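Local coordinates for protein uracil-dna glycosylase (Deinococcus radiodurans, PDB 4UQM) that belongs to the uracil-DNA glycosylase superfamily, a single-chain alpha/beta fold around a four-stranded parallel sheet, modelled here with bound nucleic acid, at residues S95-P100 / H127-R131. The protein carries 1 engineered substitution. Residues are numbered along the deposited sequence; the frame is centred on the assembly and turned at random.
Sequences SFSVRP and HGYLR
Two loops that flank helix 106-118 are joined here, residues 95-100 leading toward it and 127-131 leaving it, and two direct hydrogen bonds, one between backbones and one to a side chain, cross between them. Val98 N donates to Gly128 O over 2.9 Å; the N-H points almost straight at the oxygen (170°), but the donor sits well above the carbonyl plane. The second bond runs from Leu130 N to Ser97 OG, also 2.9 Å. With chi1 at -172°, Ser97 turns OG trans to its own N, which carries the hydroxyl across to the other loop. Leu130 is the N-cap residue of helix 131-134, so the serine grips the chain just where that helix begins.

In this alpha/beta fold of the uracil-DNA glycosylase superfamily, the contact is tied to the parallel sheet through Ser95, whose OG is hydrogen-bonded to Leu141 O in strand 138-142. Leu130, whose CB points toward the first loop, packs against it with CG 3.8 Å from Ser97 CB and CD1 4.1 Å from Phe96 CB, while the same side chain also packs on Leu140 and on Leu108 and Tyr112 of helix 106-118. Phe96 sends its ring elsewhere, edge-to-face with Trp183.

Toward the more exposed end, Pro100 places its CD over one face of the Tyr129 ring, offset toward the rim. This CD is 4.0 Å from the ring centroid and 19° off the normal, which meets the description of a CH-pi contact, and Val98 O lies at the ring's edge. Tyr129 N is in turn fixed by His127 ND1 at 3.0 Å, the donor lying in the imidazole plane, while His127 NE2 bonds to Pro241 O. A water donates to Arg99 O (2.7 Å) and accepts from Gly128 N (2.9 Å), bridging the two backbones.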
loop_
_atom_site.group_PDB
_atom_site.type_symbol
_atom_site.label_atom_id
_atom_site.label_comp_id
_atom_site.label_asym_id
_atom_site.label_seq_id
_atom_site.Cartn_x
_atom_site.Cartn_y
_atom_site.Cartn_z
ATOM N N SER A 95 -0.563 4.180 -0.899
ATOM C CA SER A 95 0.840 4.215 -0.549
ATOM C C SER A 95 1.707 4.712 -1.694
ATOM O O SER A 95 1.540 4.322 -2.857
ATOM C CB SER A 95 1.331 2.886 -0.010
ATOM O OG SER A 95 1.331 1.842 -0.981
ATOM N N PHE A 96 2.662 5.561 -1.324
ATOM C CA PHE A 96 3.639 6.173 -2.221
ATOM C C PHE A 96 3.136 7.266 -3.127
ATOM O O PHE A 96 3.957 7.989 -3.717
ATOM C CB PHE A 96 4.404 5.122 -3.020
ATOM C CG PHE A 96 5.087 4.112 -2.131
ATOM C CD1 PHE A 96 6.272 4.486 -1.472
ATOM C CD2 PHE A 96 4.555 2.875 -1.819
ATOM C CE1 PHE A 96 6.886 3.649 -0.585
ATOM C CE2 PHE A 96 5.192 2.029 -0.914
ATOM C CZ PHE A 96 6.372 2.415 -0.284
ATOM N N SER A 97 1.810 7.421 -3.259
ATOM C CA SER A 97 1.235 8.382 -4.199
ATOM C C SER A 97 1.171 9.799 -3.597
ATOM O O SER A 97 0.980 9.994 -2.397
ATOM C CB SER A 97 -0.175 7.950 -4.550
ATOM O OG SER A 97 -0.784 8.695 -5.581
ATOM N N VAL A 98 1.280 10.793 -4.461
ATOM C CA VAL A 98 0.941 12.160 -4.097
ATOM C C VAL A 98 -0.022 12.716 -5.133
ATOM O O VAL A 98 -0.038 12.301 -6.306
ATOM C CB VAL A 98 2.193 13.062 -3.922
ATOM C CG1 VAL A 98 3.014 12.590 -2.750
ATOM C CG2 VAL A 98 3.082 13.121 -5.147
ATOM N N ARG A 99 -0.785 13.715 -4.697
ATOM C CA ARG A 99 -1.814 14.327 -5.541
ATOM C C ARG A 99 -1.209 15.139 -6.670
ATOM O O ARG A 99 -0.071 15.563 -6.583
ATOM C CB ARG A 99 -2.797 15.148 -4.702
ATOM C CG ARG A 99 -3.582 14.288 -3.702
ATOM C CD ARG A 99 -4.638 13.487 -4.394
ATOM N NE ARG A 99 -5.463 12.623 -3.530
ATOM C CZ ARG A 99 -6.459 13.002 -2.728
ATOM N NH1 ARG A 99 -6.759 14.283 -2.556
ATOM N NH2 ARG A 99 -7.138 12.079 -2.046
ATOM N N PRO A 100 -1.988 15.350 -7.761
ATOM C CA PRO A 100 -1.513 16.279 -8.789
ATOM C C PRO A 100 -1.111 17.631 -8.174
ATOM O O PRO A 100 -1.810 18.174 -7.282
ATOM C CB PRO A 100 -2.719 16.388 -9.758
ATOM C CG PRO A 100 -3.495 15.141 -9.503
ATOM C CD PRO A 100 -3.328 14.825 -8.057
ATOM N N HIS A 127 4.582 14.180 -12.268
ATOM C CA HIS A 127 3.691 14.040 -11.118
ATOM C C HIS A 127 3.913 12.739 -10.410
ATOM O O HIS A 127 4.611 11.848 -10.928
ATOM C CB HIS A 127 2.230 14.145 -11.606
ATOM C CG HIS A 127 1.802 12.952 -12.395
ATOM N ND1 HIS A 127 1.373 11.796 -11.796
ATOM C CD2 HIS A 127 1.738 12.729 -13.728
ATOM C CE1 HIS A 127 1.080 10.897 -12.712
ATOM N NE2 HIS A 127 1.341 11.427 -13.899
ATOM N N GLY A 128 3.281 12.615 -9.223
ATOM C CA GLY A 128 3.389 11.401 -8.430
ATOM C C GLY A 128 2.083 10.694 -8.113
ATOM O O GLY A 128 1.998 9.977 -7.117
ATOM N N TYR A 129 1.069 10.868 -8.959
ATOM C CA TYR A 129 -0.294 10.376 -8.702
ATOM C C TYR A 129 -0.480 8.993 -9.279
ATOM O O TYR A 129 -0.382 8.806 -10.502
ATOM C CB TYR A 129 -1.266 11.353 -9.318
ATOM C CG TYR A 129 -2.700 11.131 -9.001
ATOM C CD1 TYR A 129 -3.169 11.084 -7.721
ATOM C CD2 TYR A 129 -3.623 11.047 -10.039
ATOM C CE1 TYR A 129 -4.547 10.927 -7.446
ATOM C CE2 TYR A 129 -4.967 10.941 -9.794
ATOM C CZ TYR A 129 -5.424 10.844 -8.505
ATOM O OH TYR A 129 -6.805 10.747 -8.217
ATOM N N LEU A 130 -0.746 8.023 -8.394
ATOM C CA LEU A 130 -0.705 6.606 -8.766
ATOM C C LEU A 130 -2.075 5.962 -8.880
ATOM O O LEU A 130 -2.190 4.740 -8.940
ATOM C CB LEU A 130 0.180 5.850 -7.775
ATOM C CG LEU A 130 1.570 6.416 -7.542
ATOM C CD1 LEU A 130 2.275 5.552 -6.491
ATOM C CD2 LEU A 130 2.382 6.474 -8.812
ATOM N N ARG A 131 -3.128 6.780 -8.996
ATOM C CA ARG A 131 -4.491 6.261 -9.071
ATOM C C ARG A 131 -4.645 5.263 -10.225
ATOM O O ARG A 131 -5.398 4.271 -10.109
ATOM C CB ARG A 131 -5.505 7.389 -9.224
ATOM C CG ARG A 131 -6.953 6.929 -9.350
ATOM C CD ARG A 131 -7.907 8.064 -9.597
ATOM N NE ARG A 131 -7.744 8.814 -10.884
ATOM C CZ ARG A 131 -8.251 10.030 -11.174
ATOM N NH1 ARG A 131 -8.966 10.712 -10.295
ATOM N NH2 ARG A 131 -8.025 10.583 -12.376
HETATM O O HOH W 1 2.111 15.074 -8.177
#